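Local coordinates for protein acyl-CoA dehydrogenase (Geobacillus kaustophilus, PDB 2PG0) that probably catalyses the FAD-dependent dehydrogenation of acyl chains at the alpha-beta position, introducing a double bond, at residues Y9-R22 against D70-K83. Residues are numbered along the deposited sequence; the frame is centred on the assembly and turned at random.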
ATOM      1  N   TYR A   9     -26.622  -1.421 -19.721  1.00 27.19           N
ATOM      2  CA  TYR A   9     -27.837  -0.815 -19.171  1.00 25.07           C
ATOM      3  C   TYR A   9     -28.225   0.503 -19.849  1.00 24.54           C
ATOM      4  O   TYR A   9     -29.332   0.996 -19.644  1.00 24.17           O
ATOM      5  CB  TYR A   9     -27.780  -0.667 -17.641  1.00 24.26           C
ATOM      6  CG  TYR A   9     -26.643   0.185 -17.124  1.00 22.90           C
ATOM      7  CD1 TYR A   9     -26.787   1.565 -16.990  1.00 20.75           C
ATOM      8  CD2 TYR A   9     -25.421  -0.391 -16.757  1.00 20.89           C
ATOM      9  CE1 TYR A   9     -25.747   2.355 -16.517  1.00 20.79           C
ATOM     10  CE2 TYR A   9     -24.375   0.393 -16.274  1.00 20.46           C
ATOM     11  CZ  TYR A   9     -24.545   1.765 -16.160  1.00 21.54           C
ATOM     12  OH  TYR A   9     -23.516   2.558 -15.694  1.00 21.25           O
ATOM     13  N   LEU A  10     -27.321   1.066 -20.647  1.00 24.05           N
ATOM     14  CA  LEU A  10     -27.612   2.311 -21.359  1.00 23.92           C
ATOM     15  C   LEU A  10     -27.966   2.043 -22.813  1.00 24.32           C
ATOM     16  O   LEU A  10     -27.206   1.396 -23.539  1.00 24.10           O
ATOM     17  CB  LEU A  10     -26.433   3.287 -21.289  1.00 23.60           C
ATOM     18  CG  LEU A  10     -25.968   3.778 -19.913  1.00 23.01           C
ATOM     19  CD1 LEU A  10     -24.686   4.582 -20.040  1.00 21.92           C
ATOM     20  CD2 LEU A  10     -27.050   4.589 -19.179  1.00 21.16           C
ATOM     21  N   ARG A  11     -29.127   2.541 -23.231  1.00 24.63           N
ATOM     22  CA  ARG A  11     -29.476   2.531 -24.649  1.00 25.12           C
ATOM     23  C   ARG A  11     -29.486   3.950 -25.214  1.00 24.87           C
ATOM     24  O   ARG A  11     -29.241   4.915 -24.488  1.00 24.12           O
ATOM     25  CB  ARG A  11     -30.790   1.792 -24.892  1.00 25.59           C
ATOM     26  CG  ARG A  11     -31.981   2.289 -24.104  1.00 28.28           C
ATOM     27  CD  ARG A  11     -33.129   1.279 -24.182  1.00 33.19           C
ATOM     28  NE  ARG A  11     -32.856   0.108 -23.354  1.00 35.68           N
ATOM     29  CZ  ARG A  11     -33.343  -0.079 -22.129  1.00 37.91           C
ATOM     30  NH1 ARG A  11     -34.152   0.822 -21.576  1.00 38.94           N
ATOM     31  NH2 ARG A  11     -33.020  -1.176 -21.453  1.00 39.02           N
ATOM     32  N   GLU A  12     -29.754   4.075 -26.511  1.00 24.71           N
ATOM     33  CA  GLU A  12     -29.737   5.380 -27.168  1.00 25.00           C
ATOM     34  C   GLU A  12     -30.545   6.450 -26.420  1.00 24.10           C
ATOM     35  O   GLU A  12     -30.082   7.581 -26.288  1.00 24.05           O
ATOM     36  CB  GLU A  12     -30.169   5.270 -28.638  1.00 25.73           C
ATOM     37  CG  GLU A  12     -29.776   6.475 -29.507  1.00 28.34           C
ATOM     38  CD  GLU A  12     -28.285   6.824 -29.456  1.00 32.36           C
ATOM     39  OE1 GLU A  12     -27.438   5.907 -29.362  1.00 34.76           O
ATOM     40  OE2 GLU A  12     -27.953   8.027 -29.524  1.00 34.78           O
ATOM     41  N   GLU A  13     -31.732   6.089 -25.924  1.00 23.37           N
ATOM     42  CA  GLU A  13     -32.578   7.026 -25.168  1.00 23.22           C
ATOM     43  C   GLU A  13     -31.874   7.626 -23.935  1.00 21.93           C
ATOM     44  O   GLU A  13     -32.079   8.800 -23.602  1.00 20.92           O
ATOM     45  CB  GLU A  13     -33.917   6.387 -24.781  1.00 22.97           C
ATOM     46  CG  GLU A  13     -33.852   5.409 -23.612  1.00 24.83           C
ATOM     47  CD  GLU A  13     -35.119   4.613 -23.427  1.00 25.36           C
ATOM     48  OE1 GLU A  13     -35.875   4.906 -22.476  1.00 27.98           O
ATOM     49  OE2 GLU A  13     -35.359   3.688 -24.235  1.00 29.73           O
ATOM     50  N   HIS A  14     -31.049   6.815 -23.271  1.00 21.21           N
ATOM     51  CA  HIS A  14     -30.281   7.265 -22.106  1.00 20.33           C
ATOM     52  C   HIS A  14     -29.148   8.186 -22.539  1.00 20.58           C
ATOM     53  O   HIS A  14     -28.803   9.134 -21.831  1.00 19.83           O
ATOM     54  CB  HIS A  14     -29.736   6.071 -21.308  1.00 19.95           C
ATOM     55  CG  HIS A  14     -30.800   5.160 -20.777  1.00 19.04           C
ATOM     56  ND1 HIS A  14     -31.017   3.895 -21.279  1.00 18.33           N
ATOM     57  CD2 HIS A  14     -31.720   5.336 -19.798  1.00 18.21           C
ATOM     58  CE1 HIS A  14     -32.016   3.327 -20.625  1.00 18.02           C
ATOM     59  NE2 HIS A  14     -32.460   4.181 -19.722  1.00 18.52           N
ATOM     60  N   HIS A  15     -28.580   7.907 -23.712  1.00 20.78           N
ATOM     61  CA  HIS A  15     -27.519   8.735 -24.273  1.00 21.68           C
ATOM     62  C   HIS A  15     -28.014  10.115 -24.684  1.00 22.03           C
ATOM     63  O   HIS A  15     -27.338  11.107 -24.422  1.00 21.74           O
ATOM     64  CB  HIS A  15     -26.817   8.024 -25.436  1.00 21.86           C
ATOM     65  CG  HIS A  15     -26.072   6.796 -25.016  1.00 23.04           C
ATOM     66  ND1 HIS A  15     -26.246   5.570 -25.624  1.00 25.18           N
ATOM     67  CD2 HIS A  15     -25.170   6.599 -24.026  1.00 23.63           C
ATOM     68  CE1 HIS A  15     -25.470   4.677 -25.037  1.00 24.17           C
ATOM     69  NE2 HIS A  15     -24.806   5.275 -24.065  1.00 24.65           N
ATOM     70  N   MET A  16     -29.193  10.177 -25.308  1.00 22.55           N
ATOM     71  CA  MET A  16     -29.791  11.481 -25.627  1.00 23.87           C
ATOM     72  C   MET A  16     -30.235  12.211 -24.359  1.00 22.10           C
ATOM     73  O   MET A  16     -30.089  13.430 -24.267  1.00 21.70           O
ATOM     74  CB  MET A  16     -30.910  11.424 -26.689  1.00 23.78           C
ATOM     75  CG  MET A  16     -31.677  10.127 -26.859  1.00 26.17           C
ATOM     76  SD  MET A  16     -32.639  10.044 -28.417  1.00 29.46           S
ATOM     77  CE  MET A  16     -31.391   9.608 -29.621  1.00 30.15           C
ATOM     78  N   PHE A  17     -30.744  11.460 -23.384  1.00 21.03           N
ATOM     79  CA  PHE A  17     -31.101  12.033 -22.084  1.00 20.11           C
ATOM     80  C   PHE A  17     -29.899  12.664 -21.375  1.00 19.12           C
ATOM     81  O   PHE A  17     -30.017  13.764 -20.824  1.00 18.81           O
ATOM     82  CB  PHE A  17     -31.777  11.000 -21.173  1.00 20.40           C
ATOM     83  CG  PHE A  17     -32.041  11.505 -19.780  1.00 21.11           C
ATOM     84  CD1 PHE A  17     -33.156  12.294 -19.511  1.00 22.78           C
ATOM     85  CD2 PHE A  17     -31.160  11.209 -18.737  1.00 21.76           C
ATOM     86  CE1 PHE A  17     -33.396  12.772 -18.220  1.00 23.29           C
ATOM     87  CE2 PHE A  17     -31.396  11.685 -17.446  1.00 20.94           C
ATOM     88  CZ  PHE A  17     -32.507  12.462 -17.188  1.00 21.63           C
ATOM     89  N   ARG A  18     -28.763  11.960 -21.372  1.00 18.14           N
ATOM     90  CA  ARG A  18     -27.541  12.478 -20.760  1.00 17.05           C
ATOM     91  C   ARG A  18     -27.134  13.820 -21.367  1.00 17.36           C
ATOM     92  O   ARG A  18     -26.776  14.753 -20.642  1.00 16.49           O
ATOM     93  CB  ARG A  18     -26.379  11.486 -20.871  1.00 16.97           C
ATOM     94  CG  ARG A  18     -25.161  11.893 -20.034  1.00 16.18           C
ATOM     95  CD  ARG A  18     -23.940  11.041 -20.341  1.00 16.65           C
ATOM     96  NE  ARG A  18     -24.138   9.644 -19.954  1.00 16.54           N
ATOM     97  CZ  ARG A  18     -23.906   9.153 -18.736  1.00 17.97           C
ATOM     98  NH1 ARG A  18     -23.468   9.944 -17.759  1.00 17.36           N
ATOM     99  NH2 ARG A  18     -24.112   7.863 -18.492  1.00 17.83           N
ATOM    100  N   ALA A  19     -27.196  13.907 -22.696  1.00 17.03           N
ATOM    101  CA  ALA A  19     -26.849  15.139 -23.397  1.00 17.04           C
ATOM    102  C   ALA A  19     -27.810  16.274 -23.030  1.00 16.96           C
ATOM    103  O   ALA A  19     -27.374  17.409 -22.809  1.00 17.04           O
ATOM    104  CB  ALA A  19     -26.829  14.908 -24.911  1.00 17.26           C
ATOM    105  N   ALA A  20     -29.105  15.963 -22.953  1.00 17.20           N
ATOM    106  CA  ALA A  20     -30.125  16.955 -22.584  1.00 17.10           C
ATOM    107  C   ALA A  20     -29.932  17.444 -21.144  1.00 17.05           C
ATOM    108  O   ALA A  20     -30.025  18.645 -20.859  1.00 16.42           O
ATOM    109  CB  ALA A  20     -31.529  16.385 -22.772  1.00 17.44           C
ATOM    110  N   PHE A  21     -29.670  16.502 -20.240  1.00 16.45           N
ATOM    111  CA  PHE A  21     -29.457  16.830 -18.833  1.00 16.10           C
ATOM    112  C   PHE A  21     -28.163  17.637 -18.657  1.00 16.23           C
ATOM    113  O   PHE A  21     -28.139  18.612 -17.901  1.00 16.03           O
ATOM    114  CB  PHE A  21     -29.479  15.556 -17.967  1.00 15.78           C
ATOM    115  CG  PHE A  21     -29.442  15.821 -16.488  1.00 15.54           C
ATOM    116  CD1 PHE A  21     -30.352  16.701 -15.892  1.00 15.08           C
ATOM    117  CD2 PHE A  21     -28.497  15.184 -15.684  1.00 15.39           C
ATOM    118  CE1 PHE A  21     -30.312  16.950 -14.516  1.00 15.57           C
ATOM    119  CE2 PHE A  21     -28.458  15.420 -14.305  1.00 15.03           C
ATOM    120  CZ  PHE A  21     -29.358  16.302 -13.720  1.00 16.32           C
ATOM    121  N   ARG A  22     -27.099  17.255 -19.364  1.00 16.45           N
ATOM    122  CA  ARG A  22     -25.852  18.026 -19.317  1.00 17.36           C
ATOM    123  C   ARG A  22     -26.061  19.465 -19.810  1.00 17.33           C
ATOM    124  O   ARG A  22     -25.477  20.408 -19.265  1.00 16.88           O
ATOM    125  CB  ARG A  22     -24.751  17.354 -20.131  1.00 18.19           C
ATOM    126  CG  ARG A  22     -23.369  17.980 -19.916  1.00 20.76           C
ATOM    127  CD  ARG A  22     -22.358  17.428 -20.905  1.00 26.77           C
ATOM    128  NE  ARG A  22     -22.275  15.966 -20.866  1.00 31.52           N
ATOM    129  CZ  ARG A  22     -21.520  15.273 -20.017  1.00 33.03           C
ATOM    130  NH1 ARG A  22     -20.780  15.897 -19.106  1.00 34.93           N
ATOM    131  NH2 ARG A  22     -21.515  13.949 -20.073  1.00 34.14           N
ATOM    132  N   ASP A  70     -36.758   3.924 -15.930  1.00 18.95           N
ATOM    133  CA  ASP A  70     -35.971   2.868 -15.293  1.00 18.93           C
ATOM    134  C   ASP A  70     -34.769   3.452 -14.538  1.00 18.42           C
ATOM    135  O   ASP A  70     -34.485   4.651 -14.630  1.00 17.95           O
ATOM    136  CB  ASP A  70     -35.581   1.759 -16.292  1.00 19.33           C
ATOM    137  CG  ASP A  70     -34.465   2.161 -17.252  1.00 21.32           C
ATOM    138  OD1 ASP A  70     -33.826   3.220 -17.081  1.00 23.30           O
ATOM    139  OD2 ASP A  70     -34.207   1.379 -18.187  1.00 24.76           O
ATOM    140  N   PHE A  71     -34.075   2.593 -13.793  1.00 17.85           N
ATOM    141  CA  PHE A  71     -32.961   3.008 -12.936  1.00 17.18           C
ATOM    142  C   PHE A  71     -31.769   3.605 -13.700  1.00 16.50           C
ATOM    143  O   PHE A  71     -30.990   4.376 -13.133  1.00 16.77           O
ATOM    144  CB  PHE A  71     -32.513   1.830 -12.060  1.00 17.12           C
ATOM    145  CG  PHE A  71     -31.454   2.184 -11.056  1.00 17.08           C
ATOM    146  CD1 PHE A  71     -31.758   2.960  -9.937  1.00 16.76           C
ATOM    147  CD2 PHE A  71     -30.146   1.736 -11.229  1.00 16.30           C
ATOM    148  CE1 PHE A  71     -30.763   3.294  -9.004  1.00 17.30           C
ATOM    149  CE2 PHE A  71     -29.152   2.062 -10.300  1.00 16.82           C
ATOM    150  CZ  PHE A  71     -29.460   2.845  -9.192  1.00 16.90           C
ATOM    151  N   ALA A  72     -31.621   3.258 -14.975  1.00 15.92           N
ATOM    152  CA  ALA A  72     -30.533   3.818 -15.782  1.00 15.20           C
ATOM    153  C   ALA A  72     -30.627   5.344 -15.890  1.00 15.13           C
ATOM    154  O   ALA A  72     -29.596   6.026 -15.934  1.00 14.32           O
ATOM    155  CB  ALA A  72     -30.478   3.174 -17.157  1.00 15.39           C
ATOM    156  N   TYR A  73     -31.855   5.873 -15.917  1.00 14.75           N
ATOM    157  CA  TYR A  73     -32.051   7.327 -15.877  1.00 15.00           C
ATOM    158  C   TYR A  73     -31.490   7.925 -14.592  1.00 14.78           C
ATOM    159  O   TYR A  73     -30.879   8.991 -14.628  1.00 14.88           O
ATOM    160  CB  TYR A  73     -33.520   7.710 -16.052  1.00 16.05           C
ATOM    161  CG  TYR A  73     -33.977   7.598 -17.479  1.00 17.27           C
ATOM    162  CD1 TYR A  73     -33.835   8.675 -18.360  1.00 19.42           C
ATOM    163  CD2 TYR A  73     -34.538   6.414 -17.958  1.00 18.29           C
ATOM    164  CE1 TYR A  73     -34.255   8.576 -19.689  1.00 19.05           C
ATOM    165  CE2 TYR A  73     -34.959   6.302 -19.288  1.00 19.56           C
ATOM    166  CZ  TYR A  73     -34.813   7.390 -20.142  1.00 19.51           C
ATOM    167  OH  TYR A  73     -35.220   7.291 -21.457  1.00 19.94           O
ATOM    168  N   SER A  74     -31.680   7.233 -13.469  1.00 14.04           N
ATOM    169  CA  SER A  74     -31.125   7.710 -12.193  1.00 14.19           C
ATOM    170  C   SER A  74     -29.602   7.667 -12.177  1.00 13.47           C
ATOM    171  O   SER A  74     -28.962   8.567 -11.627  1.00 13.77           O
ATOM    172  CB  SER A  74     -31.692   6.918 -11.015  1.00 13.76           C
ATOM    173  OG  SER A  74     -32.990   7.384 -10.684  1.00 16.58           O
ATOM    174  N   VAL A  75     -29.025   6.624 -12.774  1.00 13.33           N
ATOM    175  CA  VAL A  75     -27.570   6.526 -12.915  1.00 13.10           C
ATOM    176  C   VAL A  75     -27.038   7.746 -13.672  1.00 13.09           C
ATOM    177  O   VAL A  75     -26.097   8.404 -13.227  1.00 12.75           O
ATOM    178  CB  VAL A  75     -27.141   5.221 -13.621  1.00 13.21           C
ATOM    179  CG1 VAL A  75     -25.619   5.203 -13.855  1.00 13.71           C
ATOM    180  CG2 VAL A  75     -27.575   4.008 -12.795  1.00 13.37           C
ATOM    181  N   VAL A  76     -27.670   8.059 -14.805  1.00 12.74           N
ATOM    182  CA  VAL A  76     -27.271   9.216 -15.603  1.00 13.10           C
ATOM    183  C   VAL A  76     -27.355  10.517 -14.794  1.00 12.91           C
ATOM    184  O   VAL A  76     -26.409  11.307 -14.783  1.00 13.04           O
ATOM    185  CB  VAL A  76     -28.104   9.333 -16.903  1.00 13.04           C
ATOM    186  CG1 VAL A  76     -27.846  10.683 -17.581  1.00 13.56           C
ATOM    187  CG2 VAL A  76     -27.758   8.175 -17.848  1.00 13.78           C
ATOM    188  N   ILE A  77     -28.487  10.730 -14.122  1.00 12.97           N
ATOM    189  CA  ILE A  77     -28.695  11.945 -13.335  1.00 13.38           C
ATOM    190  C   ILE A  77     -27.595  12.090 -12.287  1.00 13.32           C
ATOM    191  O   ILE A  77     -26.942  13.137 -12.194  1.00 12.96           O
ATOM    192  CB  ILE A  77     -30.114  11.991 -12.695  1.00 13.03           C
ATOM    193  CG1 ILE A  77     -31.170  12.268 -13.773  1.00 14.01           C
ATOM    194  CG2 ILE A  77     -30.199  13.070 -11.609  1.00 13.52           C
ATOM    195  CD1 ILE A  77     -32.600  11.974 -13.337  1.00 13.77           C
ATOM    196  N   ASN A  78     -27.374  11.036 -11.511  1.00 13.57           N
ATOM    197  CA  ASN A  78     -26.406  11.125 -10.422  1.00 13.80           C
ATOM    198  C   ASN A  78     -24.970  11.298 -10.901  1.00 13.06           C
ATOM    199  O   ASN A  78     -24.196  12.036 -10.279  1.00 12.98           O
ATOM    200  CB  ASN A  78     -26.558   9.948  -9.473  1.00 14.80           C
ATOM    201  CG  ASN A  78     -27.938   9.901  -8.846  1.00 15.93           C
ATOM    202  OD1 ASN A  78     -28.630  10.925  -8.761  1.00 21.19           O
ATOM    203  ND2 ASN A  78     -28.355   8.727  -8.428  1.00 17.53           N
ATOM    204  N   GLU A  79     -24.632  10.654 -12.016  1.00 12.27           N
ATOM    205  CA  GLU A  79     -23.296  10.812 -12.614  1.00 12.43           C
ATOM    206  C   GLU A  79     -23.093  12.251 -13.074  1.00 12.50           C
ATOM    207  O   GLU A  79     -22.079  12.886 -12.753  1.00 11.92           O
ATOM    208  CB  GLU A  79     -23.099   9.866 -13.790  1.00 12.57           C
ATOM    209  CG  GLU A  79     -22.798   8.437 -13.392  1.00 14.35           C
ATOM    210  CD  GLU A  79     -22.583   7.520 -14.582  1.00 16.99           C
ATOM    211  OE1 GLU A  79     -22.723   7.968 -15.752  1.00 18.16           O
ATOM    212  OE2 GLU A  79     -22.286   6.333 -14.338  1.00 17.61           O
ATOM    213  N   GLU A  80     -24.070  12.772 -13.816  1.00 12.39           N
ATOM    214  CA  GLU A  80     -23.965  14.135 -14.335  1.00 12.65           C
ATOM    215  C   GLU A  80     -23.928  15.198 -13.232  1.00 12.16           C
ATOM    216  O   GLU A  80     -23.221  16.197 -13.350  1.00 12.32           O
ATOM    217  CB  GLU A  80     -25.065  14.419 -15.369  1.00 12.57           C
ATOM    218  CG  GLU A  80     -24.899  13.626 -16.683  1.00 13.93           C
ATOM    219  CD  GLU A  80     -23.525  13.784 -17.332  1.00 14.69           C
ATOM    220  OE1 GLU A  80     -23.054  14.927 -17.473  1.00 16.60           O
ATOM    221  OE2 GLU A  80     -22.925  12.760 -17.720  1.00 15.39           O
ATOM    222  N   LEU A  81     -24.670  14.973 -12.155  1.00 12.36           N
ATOM    223  CA  LEU A  81     -24.642  15.893 -11.017  1.00 12.17           C
ATOM    224  C   LEU A  81     -23.282  15.867 -10.300  1.00 12.14           C
ATOM    225  O   LEU A  81     -22.783  16.911  -9.874  1.00 11.62           O
ATOM    226  CB  LEU A  81     -25.779  15.587 -10.043  1.00 12.72           C
ATOM    227  CG  LEU A  81     -27.184  16.019 -10.476  1.00 12.55           C
ATOM    228  CD1 LEU A  81     -28.208  15.471  -9.509  1.00 13.82           C
ATOM    229  CD2 LEU A  81     -27.313  17.545 -10.590  1.00 13.16           C
ATOM    230  N   GLU A  82     -22.694  14.681 -10.161  1.00 11.69           N
ATOM    231  CA  GLU A  82     -21.362  14.565  -9.556  1.00 12.08           C
ATOM    232  C   GLU A  82     -20.306  15.254 -10.415  1.00 11.91           C
ATOM    233  O   GLU A  82     -19.368  15.857  -9.891  1.00 11.02           O
ATOM    234  CB  GLU A  82     -20.986  13.105  -9.283  1.00 12.34           C
ATOM    235  CG  GLU A  82     -19.673  12.915  -8.483  1.00 14.02           C
ATOM    236  CD  GLU A  82     -19.734  13.491  -7.057  1.00 15.92           C
ATOM    237  OE1 GLU A  82     -20.823  13.514  -6.440  1.00 17.92           O
ATOM    238  OE2 GLU A  82     -18.678  13.909  -6.540  1.00 18.50           O
ATOM    239  N   LYS A  83     -20.475  15.188 -11.733  1.00 11.78           N
ATOM    240  CA  LYS A  83     -19.585  15.904 -12.639  1.00 12.01           C
ATOM    241  C   LYS A  83     -19.565  17.402 -12.344  1.00 11.78           C
ATOM    242  O   LYS A  83     -18.542  18.060 -12.532  1.00 11.51           O
ATOM    243  CB  LYS A  83     -19.946  15.619 -14.098  1.00 12.37           C
ATOM    244  CG  LYS A  83     -19.541  14.209 -14.528  1.00 13.35           C
ATOM    245  CD  LYS A  83     -19.958  13.902 -15.950  1.00 14.83           C
ATOM    246  CE  LYS A  83     -19.841  12.416 -16.244  1.00 17.09           C
ATOM    247  NZ  LYS A  83     -20.191  12.130 -17.675  1.00 17.13           N
TER
HETATM  248  O   HOH W   1     -23.161   5.193 -16.715  1.00 21.21           O
HETATM  249  O   HOH W   2     -31.730   0.083 -19.170  1.00 38.16           O
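Glu80 OE2 accepts from two cations: Arg18 NH1 across the contact at 2.9 Å, on its anti lone pair, and Lys83 NZ at 2.8 Å. The Arg18 bond is nearly straight (163°) and lies in the guanidinium plane. NH1 and NH2 of Arg18 also grip Glu79 OE1 end-on, while Val76 CG2 sits over a guanidinium face. Arg302 pairs with the other oxygen, Glu79 OE2. With an alanine in place of Arg18, Glu80 OE2 would probably keep only Lys83 of these two donors, Glu79 OE1 would lose both its Arg18 bonds, and a gap would be likely to open over Val76. The Arg18 side chain, CG anti to the backbone N (chi1 -170°), is a knob in a hole formed by Val76, Glu79, Glu80 and Lys83. It joins helices 12-28 and 71-84 of the all-helical N-terminal domain of the acyl-CoA dehydrogenase fold; their segments cross at -32°. Toward the N-terminal ends of both segments, Tyr73 turns its ring edge to the face of Phe17. Tyr73 OH donates to Glu13 OE1 at 2.7 Å. His14 NE2 donates to Asp70 OD1 at 3.1 Å, ring and carboxylate nearly coplanar. Arg11 N donates to His14 ND1 in the ring plane, so the two nitrogens together hold the ring's rotation.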